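Uncharacterized protein (Legionella pneumophila subsp. pneumophila str. Philadelphia 1, PDB 4R0G) probably acts as a guanine-nucleotide exchange factor for the small GTPases Rab5, Rab21 and Rab22 through a VPS9-like domain. Local coordinates at residues E106-S111 with T124-Y129. Sequence-based numbering, arbitrary orientation.
Sequences EHYITS and TMNNAY
With CG set beside the backbone N and anti to the carbonyl carbon (chi1 -72°), Asn126 sends its amide across to the loop at His107 and Tyr108; the same first-torsion choice in those two residues brings the Tyr108 ring beneath the amide nitrogen and turns the imidazole of His107 toward Tyr129. The contact illustrates how one asparagine of a helical segment can fasten a neighbouring loop through its backbone. Asn126 ND2 donates a hydrogen bond to His107 O at 2.6 Å, with an N-H...O angle of 152°. The amide nitrogen approaches from well above the carbonyl plane rather than along a lone pair, while the carbonyl oxygen lies only slightly out of the plane of the amide.

The same nitrogen rests over the centre of the Tyr108 ring, 3.4 Å above its plane. Amide and ring are turned steeply against each other, at 79°, so the amide stands upright on the ring and does not stack flat. Farther along the phenol, Tyr108 OH reaches Asn126 CB at 3.5 Å, and ring and asparagine run alongside one another in opposite directions. Beyond the segments, Tyr108 also stacks with Tyr99 and touches Leu52 of helix 40-53.

His107 CB also lies against the amide of Asn126, and its imidazole meets Tyr129. Tyr129 CD2 lies over one face of the imidazole, toward its rim, and the neighbouring Tyr129 CE2 comes to 3.4 Å from His107 CD2; the planes meet obliquely, neither stacked nor edge-to-face. Polar anchorage for the imidazole comes from the loop itself, through a hydrogen bond of His107 ND1 to Leu104 O. The whole is plain structural packing of an all-helical VPS9-like domain, in which the loop following helix 80-101 is pinned to the 124-129 segment, where helix 116-126 runs out.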
loop_
_atom_site.group_PDB
_atom_site.type_symbol
_atom_site.label_atom_id
_atom_site.label_comp_id
_atom_site.label_asym_id
_atom_site.label_seq_id
_atom_site.Cartn_x
_atom_site.Cartn_y
_atom_site.Cartn_z
ATOM N N GLU A 106 16.903 -13.369 -32.391
ATOM C CA GLU A 106 16.562 -14.171 -33.561
ATOM C C GLU A 106 16.184 -15.582 -33.183
ATOM O O GLU A 106 15.212 -16.123 -33.695
ATOM C CB GLU A 106 17.710 -14.197 -34.579
ATOM C CG GLU A 106 17.800 -12.938 -35.406
ATOM C CD GLU A 106 17.666 -11.699 -34.538
ATOM O OE1 GLU A 106 18.432 -11.593 -33.538
ATOM O OE2 GLU A 106 16.762 -10.867 -34.819
ATOM N N HIS A 107 16.922 -16.172 -32.258
ATOM C CA HIS A 107 16.684 -17.565 -31.942
ATOM C C HIS A 107 15.363 -17.683 -31.232
ATOM O O HIS A 107 14.863 -18.792 -31.039
ATOM C CB HIS A 107 17.795 -18.164 -31.069
ATOM C CG HIS A 107 19.183 -17.848 -31.541
ATOM N ND1 HIS A 107 19.805 -16.643 -31.281
ATOM C CD2 HIS A 107 20.075 -18.590 -32.242
ATOM C CE1 HIS A 107 21.018 -16.653 -31.809
ATOM N NE2 HIS A 107 21.204 -17.822 -32.395
ATOM N N TYR A 108 14.827 -16.551 -30.778
ATOM C CA TYR A 108 13.518 -16.558 -30.123
ATOM C C TYR A 108 12.344 -16.223 -31.055
ATOM O O TYR A 108 11.189 -16.507 -30.724
ATOM C CB TYR A 108 13.558 -15.662 -28.863
ATOM C CG TYR A 108 14.564 -16.146 -27.820
ATOM C CD1 TYR A 108 14.182 -17.045 -26.817
ATOM C CD2 TYR A 108 15.901 -15.722 -27.855
ATOM C CE1 TYR A 108 15.091 -17.495 -25.874
ATOM C CE2 TYR A 108 16.819 -16.172 -26.928
ATOM C CZ TYR A 108 16.416 -17.063 -25.934
ATOM O OH TYR A 108 17.337 -17.513 -25.001
ATOM N N ILE A 109 12.653 -15.697 -32.241
ATOM C CA ILE A 109 11.622 -15.186 -33.157
ATOM C C ILE A 109 11.148 -16.167 -34.229
ATOM O O ILE A 109 11.950 -16.621 -35.052
ATOM C CB ILE A 109 12.050 -13.887 -33.849
ATOM C CG1 ILE A 109 12.057 -12.741 -32.847
ATOM C CG2 ILE A 109 11.077 -13.543 -34.948
ATOM C CD1 ILE A 109 12.761 -11.473 -33.351
ATOM N N THR A 110 9.855 -16.502 -34.182
ATOM C CA THR A 110 9.186 -17.349 -35.176
ATOM C C THR A 110 7.710 -16.966 -35.351
ATOM O O THR A 110 7.033 -16.577 -34.378
ATOM C CB THR A 110 9.130 -18.823 -34.763
ATOM O OG1 THR A 110 7.962 -19.026 -33.960
ATOM C CG2 THR A 110 10.372 -19.241 -33.980
ATOM N N SER A 111 7.216 -17.137 -36.581
ATOM C CA SER A 111 5.802 -16.947 -36.920
ATOM C C SER A 111 4.958 -18.175 -36.585
ATOM O O SER A 111 3.731 -18.109 -36.609
ATOM C CB SER A 111 5.628 -16.624 -38.406
ATOM O OG SER A 111 6.749 -15.927 -38.918
ATOM N N THR A 124 14.574 -23.758 -23.619
ATOM C CA THR A 124 15.697 -24.596 -23.177
ATOM C C THR A 124 16.726 -24.854 -24.272
ATOM O O THR A 124 17.890 -25.048 -23.978
ATOM C CB THR A 124 15.233 -25.928 -22.551
ATOM O OG1 THR A 124 14.509 -26.685 -23.522
ATOM C CG2 THR A 124 14.339 -25.659 -21.341
ATOM N N MET A 125 16.292 -24.876 -25.525
ATOM C CA MET A 125 17.211 -25.071 -26.647
ATOM C C MET A 125 18.156 -23.885 -26.757
ATOM O O MET A 125 19.352 -24.028 -27.024
ATOM C CB MET A 125 16.441 -25.187 -27.976
ATOM C CG MET A 125 15.478 -26.370 -28.110
ATOM S SD MET A 125 16.268 -28.000 -28.204
ATOM C CE MET A 125 16.204 -28.515 -26.503
ATOM N N ASN A 126 17.582 -22.704 -26.567
ATOM C CA ASN A 126 18.311 -21.462 -26.721
ATOM C C ASN A 126 19.183 -21.153 -25.512
ATOM O O ASN A 126 20.095 -20.328 -25.581
ATOM C CB ASN A 126 17.335 -20.328 -27.010
ATOM C CG ASN A 126 16.747 -20.410 -28.412
ATOM O OD1 ASN A 126 17.196 -21.205 -29.236
ATOM N ND2 ASN A 126 15.749 -19.571 -28.691
ATOM N N ASN A 127 18.923 -21.849 -24.408
ATOM C CA ASN A 127 19.712 -21.673 -23.189
ATOM C C ASN A 127 21.187 -21.964 -23.441
ATOM O O ASN A 127 22.044 -21.590 -22.649
ATOM C CB ASN A 127 19.163 -22.564 -22.075
ATOM C CG ASN A 127 19.681 -22.187 -20.707
ATOM O OD1 ASN A 127 20.503 -22.901 -20.123
ATOM N ND2 ASN A 127 19.176 -21.081 -20.167
ATOM N N ALA A 128 21.481 -22.633 -24.549
ATOM C CA ALA A 128 22.852 -23.023 -24.831
ATOM C C ALA A 128 23.603 -21.990 -25.696
ATOM O O ALA A 128 24.727 -22.216 -26.137
ATOM C CB ALA A 128 22.907 -24.443 -25.424
ATOM N N TYR A 129 22.972 -20.859 -25.962
ATOM C CA TYR A 129 23.643 -19.810 -26.709
ATOM C C TYR A 129 24.224 -18.690 -25.822
ATOM O O TYR A 129 24.839 -17.752 -26.324
ATOM C CB TYR A 129 22.699 -19.250 -27.787
ATOM C CG TYR A 129 22.122 -20.300 -28.748
ATOM C CD1 TYR A 129 22.892 -21.378 -29.199
ATOM C CD2 TYR A 129 20.808 -20.212 -29.202
ATOM C CE1 TYR A 129 22.360 -22.340 -30.067
ATOM C CE2 TYR A 129 20.273 -21.159 -30.067
ATOM C CZ TYR A 129 21.049 -22.223 -30.495
ATOM O OH TYR A 129 20.511 -23.165 -31.355
#